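Local coordinates for protein ORC2 (PDB 1W5T) that binds ATP and DNA and takes part in regulating DNA replication in the archaeon Aeropyrum pernix, as an AAA+ ATPase with a winged-helix domain, at residues L85-F95 and H138-S149; L314-L322 and R385-I396. One frame throughout, in Å; residues are numbered along the deposited sequence.

Overall arrangement
ORC2 illustrates how one chain can pair a nucleotide-binding module with a winged-helix module, of a kind that commonly binds DNA, while each keeps its own core. Contact 1 comes first along the chain and is complete before contact 2 begins. It joins two neighbouring parallel strands, 87-93 and 139-145, in the sheet of the AAA+ domain, close to the bound nucleotide and magnesium. Contact 2 lies in the C-terminal winged-helix domain, where helix 308-322 packs on strand 382-386 and helix 392-408, away from the annotated sites. The contacts share no sheet or helix. The centres of contact 1 and contact 2 are about 38 Å apart, on opposite sides of the chain's centre. The nearest atoms of contact 1 and contact 2 are about 16 Å apart.

Contact 1 of 2, residues L85-F95 and H138-S149; sequences LTVKQAYVNAF and HYLLVILDEFQS
The hydroxyl of Y91 donates to the carboxylate of D145, with OH modelled 2.4 Å from OD2, a separation too short to take literally. OD2 lies at the ring edge, in the ring plane, while the carboxylate itself stands 80° to the ring. With CG anti to the backbone N (chi1 176°), the tyrosine reaches past I143 to this acid, and its CD1 rests 3.7 Å from I143 CG2. The same OD2 is hydrogen-bonded to T66 of the ATP site; Y91 may therefore help to orient D145, although the modelled distance is doubtful. D145 ends a hydrophobic strand and E146 follows it, an acidic pair placed as in the Walker B motif of AAA+ ATPases, and magnesium and nucleotide lie close by.

Alongside these side chains runs a parallel pairing of seven residue pairs, V87-Y139 to N93-D145. Its bonds alternate in the usual way, from Y139 N to T86 O (2.9 Å) through to A94 N on D145 O (2.9 Å). At the end of strand 87-93, N93 OD1 takes the F95 N-H at 3.1 Å, an Asx turn. Next to this turn the F95 ring and the E146 carboxylate stack, their planes 9° apart, and E146 CG lies over the same ring, offset toward its rim. E146 OE2 also accepts from Q148 NE2 at 2.9 Å; an alanine here would probably leave that amide without its mate and uncover one face of the F95 ring. At the other end, T86 CG2 lies over the H138 ring, 4.0 Å from its centroid.

Strand 87-93 is outermost in the sheet, and strand 139-145 separates it from strand 180-186. V87, Q89 and Y91 face helix 65-82; V92, L140 and V142 pack against helix 100-111, part of the beta-alpha-beta crossover between the paired strands.

Contact 2 of 2, residues L314-L322 and R385-I396; sequences LRLIAEATL and RLAPHLPADRLI
I396 presses its CG2 methyl onto the guanidinium of R315, 3.6 Å above the plane and over its centre. CG2 lies anti to the backbone N and CG1 beside it (chi1 -75°), which sends one branch to the arginine and the other toward A318 and L322. In the plane of the same guanidinium, at its edge, lies the carboxylate of E319, one helical turn on, which forms a salt bridge through NH2 and OE2. NH1 has a second acidic partner in D400, further along the helix that carries I396. Flat against an aliphatic carbon and bordered by two acids, the guanidinium would be expected to have little freedom to turn. The R385 guanidinium, near the end of strand 382-386, has P388 CG over one face, offset toward the rim, and forms a salt bridge with D369.

I396 is a knob in the hole formed by R315, A318, E319 and L322, with CD1 3.9 Å from L322 CD2 and CG1 as far from A318 CB. The short axes of helix segments 314-322 and 392-396 run nearly antiparallel, at 151° and 9.3 Å apart. This is winged-helix architecture: helix 308-322 lies against strand 382-386 of the small antiparallel sheet and, beyond a type I turn from A387 to L390, against the C-terminal helix 392-408.

L386 packs from the strand onto helix 308-322. Its CD1 meets L314 CD1 at 3.7 Å, the two side chains at about a right angle, and its CD2 approaches A318 CB. I317 CG2 comes within 3.3 Å of L386 N. T321 OG1 touches L386 CB but gives its hydrogen bond back to I317 O, 3.1 Å away. L314 also meets L395, and both leucines touch L303 of helix 300-304.

Contact 1 of 2, residues L85-F95 and H138-S149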
loop_
_atom_site.group_PDB
_atom_site.type_symbol
_atom_site.label_atom_id
_atom_site.label_comp_id
_atom_site.label_asym_id
_atom_site.label_seq_id
_atom_site.Cartn_x
_atom_site.Cartn_y
_atom_site.Cartn_z
ATOM N N LEU A 85 20.457 -22.429 -7.016
ATOM C CA LEU A 85 19.334 -22.994 -6.253
ATOM C C LEU A 85 17.916 -23.216 -6.907
ATOM O O LEU A 85 17.319 -24.352 -6.751
ATOM C CB LEU A 85 19.222 -22.286 -4.910
ATOM C CG LEU A 85 20.287 -22.848 -3.955
ATOM C CD1 LEU A 85 20.378 -22.079 -2.674
ATOM C CD2 LEU A 85 20.027 -24.308 -3.644
ATOM N N THR A 86 17.418 -22.171 -7.601
ATOM C CA THR A 86 16.053 -22.049 -8.204
ATOM C C THR A 86 14.883 -21.601 -7.294
ATOM O O THR A 86 14.221 -22.418 -6.649
ATOM C CB THR A 86 15.587 -23.227 -9.145
ATOM O OG1 THR A 86 16.631 -23.639 -10.027
ATOM C CG2 THR A 86 14.503 -22.719 -10.157
ATOM N N VAL A 87 14.610 -20.299 -7.254
ATOM C CA VAL A 87 13.423 -19.860 -6.561
ATOM C C VAL A 87 12.437 -19.232 -7.533
ATOM O O VAL A 87 12.779 -18.332 -8.306
ATOM C CB VAL A 87 13.678 -19.039 -5.216
ATOM C CG1 VAL A 87 15.144 -19.027 -4.781
ATOM C CG2 VAL A 87 13.072 -17.649 -5.235
ATOM N N LYS A 88 11.231 -19.782 -7.507
ATOM C CA LYS A 88 10.132 -19.263 -8.267
ATOM C C LYS A 88 9.400 -18.238 -7.460
ATOM O O LYS A 88 9.445 -18.236 -6.240
ATOM C CB LYS A 88 9.149 -20.368 -8.706
ATOM C CG LYS A 88 9.573 -21.821 -8.421
ATOM C CD LYS A 88 9.657 -22.658 -9.710
ATOM C CE LYS A 88 8.267 -22.921 -10.393
ATOM N NZ LYS A 88 8.356 -22.730 -11.941
ATOM N N GLN A 89 8.719 -17.362 -8.181
ATOM C CA GLN A 89 8.020 -16.217 -7.615
ATOM C C GLN A 89 6.541 -16.356 -7.942
ATOM O O GLN A 89 6.174 -16.734 -9.043
ATOM C CB GLN A 89 8.606 -14.926 -8.192
ATOM C CG GLN A 89 10.171 -14.990 -8.403
ATOM C CD GLN A 89 10.782 -13.856 -9.258
ATOM O OE1 GLN A 89 10.510 -12.672 -9.046
ATOM N NE2 GLN A 89 11.648 -14.229 -10.190
ATOM N N ALA A 90 5.668 -16.096 -6.985
ATOM C CA ALA A 90 4.282 -16.101 -7.360
ATOM C C ALA A 90 3.716 -14.872 -6.735
ATOM O O ALA A 90 4.073 -14.544 -5.610
ATOM C CB ALA A 90 3.537 -17.376 -6.887
ATOM N N TYR A 91 2.847 -14.193 -7.472
ATOM C CA TYR A 91 2.272 -12.949 -7.021
ATOM C C TYR A 91 0.765 -13.069 -7.015
ATOM O O TYR A 91 0.149 -13.417 -7.999
ATOM C CB TYR A 91 2.734 -11.744 -7.869
ATOM C CG TYR A 91 2.063 -10.460 -7.450
ATOM C CD1 TYR A 91 2.517 -9.718 -6.333
ATOM C CD2 TYR A 91 0.959 -10.020 -8.126
ATOM C CE1 TYR A 91 1.851 -8.532 -5.934
ATOM C CE2 TYR A 91 0.263 -8.905 -7.730
ATOM C CZ TYR A 91 0.705 -8.145 -6.665
ATOM O OH TYR A 91 -0.017 -7.030 -6.371
ATOM N N VAL A 92 0.170 -12.804 -5.874
ATOM C CA VAL A 92 -1.268 -12.820 -5.776
ATOM C C VAL A 92 -1.774 -11.572 -5.106
ATOM O O VAL A 92 -1.368 -11.255 -3.992
ATOM C CB VAL A 92 -1.753 -14.032 -4.925
ATOM C CG1 VAL A 92 -3.264 -14.159 -5.000
ATOM C CG2 VAL A 92 -1.023 -15.332 -5.390
ATOM N N ASN A 93 -2.661 -10.878 -5.812
ATOM C CA ASN A 93 -3.424 -9.793 -5.247
ATOM C C ASN A 93 -4.741 -10.341 -4.659
ATOM O O ASN A 93 -5.627 -10.771 -5.403
ATOM C CB ASN A 93 -3.743 -8.760 -6.313
ATOM C CG ASN A 93 -4.336 -7.501 -5.718
ATOM O OD1 ASN A 93 -5.077 -7.570 -4.723
ATOM N ND2 ASN A 93 -3.969 -6.339 -6.275
ATOM N N ALA A 94 -4.866 -10.292 -3.337
ATOM C CA ALA A 94 -5.932 -10.995 -2.639
ATOM C C ALA A 94 -7.306 -10.325 -2.720
ATOM O O ALA A 94 -8.305 -10.916 -2.317
ATOM C CB ALA A 94 -5.544 -11.233 -1.207
ATOM N N PHE A 95 -7.353 -9.096 -3.237
ATOM C CA PHE A 95 -8.604 -8.486 -3.700
ATOM C C PHE A 95 -9.255 -9.348 -4.796
ATOM O O PHE A 95 -10.501 -9.459 -4.894
ATOM C CB PHE A 95 -8.317 -7.124 -4.345
ATOM C CG PHE A 95 -8.466 -5.951 -3.429
ATOM C CD1 PHE A 95 -9.031 -6.089 -2.168
ATOM C CD2 PHE A 95 -8.018 -4.690 -3.838
ATOM C CE1 PHE A 95 -9.153 -4.981 -1.312
ATOM C CE2 PHE A 95 -8.142 -3.556 -2.999
ATOM C CZ PHE A 95 -8.713 -3.704 -1.729
ATOM N N HIS A 138 12.889 -27.122 -6.385
ATOM C CA HIS A 138 12.652 -25.712 -6.493
ATOM C C HIS A 138 12.210 -25.116 -5.124
ATOM O O HIS A 138 11.671 -25.805 -4.235
ATOM C CB HIS A 138 11.532 -25.476 -7.520
ATOM C CG HIS A 138 11.911 -25.702 -8.940
ATOM N ND1 HIS A 138 10.983 -25.666 -9.965
ATOM C CD2 HIS A 138 13.101 -25.982 -9.524
ATOM C CE1 HIS A 138 11.590 -25.885 -11.121
ATOM N NE2 HIS A 138 12.883 -26.072 -10.884
ATOM N N TYR A 139 12.388 -23.816 -4.970
ATOM C CA TYR A 139 11.816 -23.081 -3.841
ATOM C C TYR A 139 10.764 -22.062 -4.367
ATOM O O TYR A 139 10.815 -21.652 -5.528
ATOM C CB TYR A 139 12.941 -22.379 -3.123
ATOM C CG TYR A 139 14.000 -23.352 -2.674
ATOM C CD1 TYR A 139 15.048 -23.775 -3.544
ATOM C CD2 TYR A 139 13.952 -23.877 -1.402
ATOM C CE1 TYR A 139 16.011 -24.707 -3.103
ATOM C CE2 TYR A 139 14.898 -24.782 -0.954
ATOM C CZ TYR A 139 15.917 -25.186 -1.779
ATOM O OH TYR A 139 16.829 -26.081 -1.243
ATOM N N LEU A 140 9.800 -21.691 -3.535
ATOM C CA LEU A 140 8.724 -20.809 -3.976
ATOM C C LEU A 140 8.564 -19.686 -2.973
ATOM O O LEU A 140 8.304 -19.911 -1.807
ATOM C CB LEU A 140 7.415 -21.590 -4.129
ATOM C CG LEU A 140 6.091 -20.884 -4.488
ATOM C CD1 LEU A 140 6.014 -20.428 -5.975
ATOM C CD2 LEU A 140 4.898 -21.744 -4.119
ATOM N N LEU A 141 8.742 -18.469 -3.435
ATOM C CA LEU A 141 8.509 -17.310 -2.607
ATOM C C LEU A 141 7.211 -16.630 -3.106
ATOM O O LEU A 141 7.094 -16.216 -4.270
ATOM C CB LEU A 141 9.736 -16.420 -2.620
ATOM C CG LEU A 141 9.844 -15.139 -1.810
ATOM C CD1 LEU A 141 9.105 -15.239 -0.487
ATOM C CD2 LEU A 141 11.282 -14.840 -1.584
ATOM N N VAL A 142 6.220 -16.614 -2.209
ATOM C CA VAL A 142 4.889 -16.152 -2.518
ATOM C C VAL A 142 4.640 -14.722 -1.989
ATOM O O VAL A 142 4.753 -14.475 -0.788
ATOM C CB VAL A 142 3.812 -17.124 -1.915
ATOM C CG1 VAL A 142 2.383 -16.693 -2.365
ATOM C CG2 VAL A 142 4.089 -18.585 -2.314
ATOM N N ILE A 143 4.325 -13.786 -2.871
ATOM C CA ILE A 143 3.825 -12.476 -2.411
ATOM C C ILE A 143 2.296 -12.541 -2.319
ATOM O O ILE A 143 1.642 -12.822 -3.323
ATOM C CB ILE A 143 4.195 -11.310 -3.384
ATOM C CG1 ILE A 143 5.707 -11.268 -3.677
ATOM C CG2 ILE A 143 3.637 -9.948 -2.851
ATOM C CD1 ILE A 143 6.112 -10.328 -4.803
ATOM N N LEU A 144 1.741 -12.267 -1.131
ATOM C CA LEU A 144 0.299 -12.076 -0.997
ATOM C C LEU A 144 0.044 -10.615 -0.724
ATOM O O LEU A 144 0.128 -10.179 0.421
ATOM C CB LEU A 144 -0.332 -12.913 0.126
ATOM C CG LEU A 144 -0.144 -14.435 0.134
ATOM C CD1 LEU A 144 -0.591 -15.071 1.448
ATOM C CD2 LEU A 144 -0.866 -15.041 -1.069
ATOM N N ASP A 145 -0.292 -9.894 -1.797
ATOM C CA ASP A 145 -0.660 -8.480 -1.803
ATOM C C ASP A 145 -2.089 -8.201 -1.341
ATOM O O ASP A 145 -2.975 -9.048 -1.452
ATOM C CB ASP A 145 -0.490 -7.911 -3.211
ATOM C CG ASP A 145 0.006 -6.480 -3.218
ATOM O OD1 ASP A 145 -0.065 -5.758 -2.181
ATOM O OD2 ASP A 145 0.499 -5.975 -4.241
ATOM N N GLU A 146 -2.306 -6.983 -0.845
ATOM C CA GLU A 146 -3.594 -6.596 -0.284
ATOM C C GLU A 146 -4.006 -7.650 0.728
ATOM O O GLU A 146 -5.161 -8.080 0.730
ATOM C CB GLU A 146 -4.692 -6.453 -1.363
ATOM C CG GLU A 146 -4.416 -5.471 -2.501
ATOM C CD GLU A 146 -4.430 -4.002 -2.083
ATOM O OE1 GLU A 146 -4.113 -3.133 -2.912
ATOM O OE2 GLU A 146 -4.752 -3.691 -0.934
ATOM N N PHE A 147 -3.055 -8.027 1.590
ATOM C CA PHE A 147 -3.229 -9.110 2.541
ATOM C C PHE A 147 -4.371 -8.803 3.495
ATOM O O PHE A 147 -5.125 -9.708 3.874
ATOM C CB PHE A 147 -1.924 -9.392 3.318
ATOM C CG PHE A 147 -2.031 -10.552 4.268
ATOM C CD1 PHE A 147 -2.162 -11.866 3.785
ATOM C CD2 PHE A 147 -2.025 -10.340 5.637
ATOM C CE1 PHE A 147 -2.262 -12.927 4.655
ATOM C CE2 PHE A 147 -2.129 -11.402 6.527
ATOM C CZ PHE A 147 -2.244 -12.693 6.048
ATOM N N GLN A 148 -4.524 -7.521 3.850
ATOM C CA GLN A 148 -5.594 -7.114 4.754
ATOM C C GLN A 148 -6.956 -7.615 4.281
ATOM O O GLN A 148 -7.775 -7.930 5.114
ATOM C CB GLN A 148 -5.610 -5.605 5.002
ATOM C CG GLN A 148 -6.246 -4.770 3.897
ATOM C CD GLN A 148 -5.421 -4.744 2.626
ATOM O OE1 GLN A 148 -4.225 -5.117 2.599
ATOM N NE2 GLN A 148 -6.042 -4.271 1.568
ATOM N N SER A 149 -7.188 -7.716 2.968
ATOM C CA SER A 149 -8.448 -8.288 2.469
ATOM C C SER A 149 -8.598 -9.795 2.736
ATOM O O SER A 149 -9.699 -10.358 2.752
ATOM C CB SER A 149 -8.700 -7.962 0.995
ATOM O OG SER A 149 -7.992 -8.831 0.139
#

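Contact 2 of 2, residues L314-L322 and R385-I396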
loop_
_atom_site.group_PDB
_atom_site.type_symbol
_atom_site.label_atom_id
_atom_site.label_comp_id
_atom_site.label_asym_id
_atom_site.label_seq_id
_atom_site.Cartn_x
_atom_site.Cartn_y
_atom_site.Cartn_z
ATOM N N LEU A 314 -14.964 15.291 11.704
ATOM C CA LEU A 314 -14.102 15.379 10.531
ATOM C C LEU A 314 -14.447 16.598 9.651
ATOM O O LEU A 314 -13.571 17.363 9.242
ATOM C CB LEU A 314 -14.123 14.080 9.713
ATOM C CG LEU A 314 -13.137 14.003 8.536
ATOM C CD1 LEU A 314 -11.725 14.319 9.013
ATOM C CD2 LEU A 314 -13.146 12.605 7.857
ATOM N N ARG A 315 -15.730 16.761 9.376
ATOM C CA ARG A 315 -16.212 17.888 8.597
ATOM C C ARG A 315 -15.791 19.227 9.205
ATOM O O ARG A 315 -15.299 20.107 8.508
ATOM C CB ARG A 315 -17.737 17.833 8.454
ATOM C CG ARG A 315 -18.231 18.684 7.304
ATOM C CD ARG A 315 -19.400 19.548 7.633
ATOM N NE ARG A 315 -20.150 19.908 6.427
ATOM C CZ ARG A 315 -20.139 21.119 5.865
ATOM N NH1 ARG A 315 -20.863 21.347 4.782
ATOM N NH2 ARG A 315 -19.415 22.114 6.380
ATOM N N LEU A 316 -15.949 19.348 10.515
ATOM C CA LEU A 316 -15.675 20.600 11.178
ATOM C C LEU A 316 -14.187 20.933 11.143
ATOM O O LEU A 316 -13.801 22.075 10.895
ATOM C CB LEU A 316 -16.196 20.567 12.614
ATOM C CG LEU A 316 -17.705 20.617 12.847
ATOM C CD1 LEU A 316 -17.968 20.106 14.234
ATOM C CD2 LEU A 316 -18.303 22.031 12.654
ATOM N N ILE A 317 -13.354 19.913 11.377
ATOM C CA ILE A 317 -11.910 20.054 11.292
ATOM C C ILE A 317 -11.532 20.441 9.866
ATOM O O ILE A 317 -10.691 21.296 9.670
ATOM C CB ILE A 317 -11.232 18.768 11.744
ATOM C CG1 ILE A 317 -11.393 18.607 13.260
ATOM C CG2 ILE A 317 -9.765 18.730 11.312
ATOM C CD1 ILE A 317 -10.640 17.425 13.913
ATOM N N ALA A 318 -12.174 19.836 8.879
ATOM C CA ALA A 318 -11.945 20.200 7.463
ATOM C C ALA A 318 -12.312 21.647 7.148
ATOM O O ALA A 318 -11.504 22.358 6.599
ATOM C CB ALA A 318 -12.672 19.267 6.518
ATOM N N GLU A 319 -13.508 22.103 7.506
ATOM C CA GLU A 319 -13.837 23.514 7.241
ATOM C C GLU A 319 -12.952 24.558 7.940
ATOM O O GLU A 319 -12.727 25.615 7.401
ATOM C CB GLU A 319 -15.318 23.817 7.465
ATOM C CG GLU A 319 -15.791 23.685 8.887
ATOM C CD GLU A 319 -17.307 23.691 8.982
ATOM O OE1 GLU A 319 -17.853 24.396 9.861
ATOM O OE2 GLU A 319 -17.963 22.986 8.182
ATOM N N ALA A 320 -12.444 24.252 9.125
ATOM C CA ALA A 320 -11.512 25.146 9.790
ATOM C C ALA A 320 -10.232 25.298 8.956
ATOM O O ALA A 320 -9.539 26.326 9.043
ATOM C CB ALA A 320 -11.196 24.644 11.178
ATOM N N THR A 321 -9.951 24.289 8.130
ATOM C CA THR A 321 -8.757 24.272 7.293
ATOM C C THR A 321 -8.969 25.073 6.011
ATOM O O THR A 321 -8.125 25.888 5.638
ATOM C CB THR A 321 -8.368 22.810 6.998
ATOM O OG1 THR A 321 -8.058 22.155 8.239
ATOM C CG2 THR A 321 -7.086 22.739 6.208
ATOM N N LEU A 322 -10.109 24.840 5.368
ATOM C CA LEU A 322 -10.516 25.516 4.140
ATOM C C LEU A 322 -10.577 27.056 4.265
ATOM O O LEU A 322 -10.297 27.774 3.291
ATOM C CB LEU A 322 -11.846 24.914 3.660
ATOM C CG LEU A 322 -12.654 25.556 2.537
ATOM C CD1 LEU A 322 -12.055 25.185 1.186
ATOM C CD2 LEU A 322 -14.117 25.133 2.637
ATOM N N ARG A 385 -5.788 19.400 13.092
ATOM C CA ARG A 385 -5.913 19.855 11.706
ATOM C C ARG A 385 -6.279 18.701 10.754
ATOM O O ARG A 385 -6.035 17.542 11.036
ATOM C CB ARG A 385 -4.624 20.564 11.264
ATOM C CG ARG A 385 -3.621 19.695 10.450
ATOM C CD ARG A 385 -2.308 20.367 10.086
ATOM N NE ARG A 385 -1.165 19.488 10.337
ATOM C CZ ARG A 385 0.115 19.814 10.118
ATOM N NH1 ARG A 385 0.445 21.004 9.625
ATOM N NH2 ARG A 385 1.071 18.942 10.405
ATOM N N LEU A 386 -6.888 19.010 9.632
ATOM C CA LEU A 386 -6.969 18.029 8.568
ATOM C C LEU A 386 -5.561 17.699 8.102
ATOM O O LEU A 386 -4.695 18.579 8.040
ATOM C CB LEU A 386 -7.793 18.558 7.399
ATOM C CG LEU A 386 -8.387 17.416 6.578
ATOM C CD1 LEU A 386 -9.432 16.708 7.471
ATOM C CD2 LEU A 386 -8.996 17.948 5.320
ATOM N N ALA A 387 -5.323 16.432 7.796
ATOM C CA ALA A 387 -4.074 16.014 7.145
ATOM C C ALA A 387 -3.852 16.906 5.919
ATOM O O ALA A 387 -4.714 16.996 5.057
ATOM C CB ALA A 387 -4.165 14.554 6.744
ATOM N N PRO A 388 -2.744 17.626 5.877
ATOM C CA PRO A 388 -2.514 18.612 4.793
ATOM C C PRO A 388 -2.706 18.073 3.349
ATOM O O PRO A 388 -3.100 18.841 2.461
ATOM C CB PRO A 388 -1.079 19.085 5.041
ATOM C CG PRO A 388 -0.908 18.900 6.548
ATOM C CD PRO A 388 -1.649 17.588 6.865
ATOM N N HIS A 389 -2.495 16.775 3.143
ATOM C CA HIS A 389 -2.569 16.184 1.812
ATOM C C HIS A 389 -4.003 15.941 1.321
ATOM O O HIS A 389 -4.239 15.730 0.116
ATOM C CB HIS A 389 -1.761 14.885 1.770
ATOM C CG HIS A 389 -2.389 13.762 2.522
ATOM N ND1 HIS A 389 -2.474 13.742 3.896
ATOM C CD2 HIS A 389 -2.974 12.619 2.092
ATOM C CE1 HIS A 389 -3.085 12.638 4.281
ATOM N NE2 HIS A 389 -3.396 11.935 3.207
ATOM N N LEU A 390 -4.948 15.990 2.254
ATOM C CA LEU A 390 -6.371 15.784 1.969
ATOM C C LEU A 390 -6.988 16.998 1.341
ATOM O O LEU A 390 -6.853 18.092 1.875
ATOM C CB LEU A 390 -7.141 15.504 3.263
ATOM C CG LEU A 390 -6.643 14.293 4.036
ATOM C CD1 LEU A 390 -7.543 13.991 5.250
ATOM C CD2 LEU A 390 -6.548 13.142 3.033
ATOM N N PRO A 391 -7.682 16.821 0.224
ATOM C CA PRO A 391 -8.401 17.939 -0.410
ATOM C C PRO A 391 -9.652 18.292 0.405
ATOM O O PRO A 391 -10.612 17.509 0.462
ATOM C CB PRO A 391 -8.756 17.397 -1.804
ATOM C CG PRO A 391 -8.730 15.912 -1.688
ATOM C CD PRO A 391 -7.836 15.554 -0.515
ATOM N N ALA A 392 -9.631 19.454 1.043
ATOM C CA ALA A 392 -10.630 19.763 2.064
ATOM C C ALA A 392 -12.061 19.907 1.556
ATOM O O ALA A 392 -12.992 19.462 2.232
ATOM C CB ALA A 392 -10.226 20.964 2.884
ATOM N N ASP A 393 -12.243 20.505 0.379
ATOM C CA ASP A 393 -13.602 20.681 -0.169
ATOM C C ASP A 393 -14.198 19.411 -0.801
ATOM O O ASP A 393 -15.422 19.189 -0.732
ATOM C CB ASP A 393 -13.698 21.901 -1.112
ATOM C CG ASP A 393 -12.634 21.897 -2.202
ATOM O OD1 ASP A 393 -12.404 22.977 -2.803
ATOM O OD2 ASP A 393 -11.984 20.869 -2.528
ATOM N N ARG A 394 -13.337 18.592 -1.409
ATOM C CA ARG A 394 -13.745 17.290 -1.942
ATOM C C ARG A 394 -14.236 16.414 -0.778
ATOM O O ARG A 394 -15.283 15.762 -0.878
ATOM C CB ARG A 394 -12.589 16.596 -2.681
ATOM C CG ARG A 394 -12.478 16.874 -4.201
ATOM C CD ARG A 394 -13.053 15.770 -5.140
ATOM N NE ARG A 394 -13.307 14.471 -4.486
ATOM C CZ ARG A 394 -14.344 13.653 -4.743
ATOM N NH1 ARG A 394 -15.263 13.981 -5.651
ATOM N NH2 ARG A 394 -14.453 12.494 -4.089
ATOM N N LEU A 395 -13.490 16.439 0.333
ATOM C CA LEU A 395 -13.834 15.701 1.560
ATOM C C LEU A 395 -15.138 16.173 2.243
ATOM O O LEU A 395 -16.026 15.351 2.505
ATOM C CB LEU A 395 -12.660 15.709 2.548
ATOM C CG LEU A 395 -12.818 14.981 3.890
ATOM C CD1 LEU A 395 -12.944 13.496 3.690
ATOM C CD2 LEU A 395 -11.633 15.270 4.804
ATOM N N ILE A 396 -15.248 17.477 2.529
ATOM C CA ILE A 396 -16.514 18.072 3.014
ATOM C C ILE A 396 -17.708 17.553 2.190
ATOM O O ILE A 396 -18.676 17.054 2.740
ATOM C CB ILE A 396 -16.473 19.626 2.984
ATOM C CG1 ILE A 396 -15.630 20.176 4.123
ATOM C CG2 ILE A 396 -17.877 20.238 3.081
ATOM C CD1 ILE A 396 -15.036 21.522 3.833
#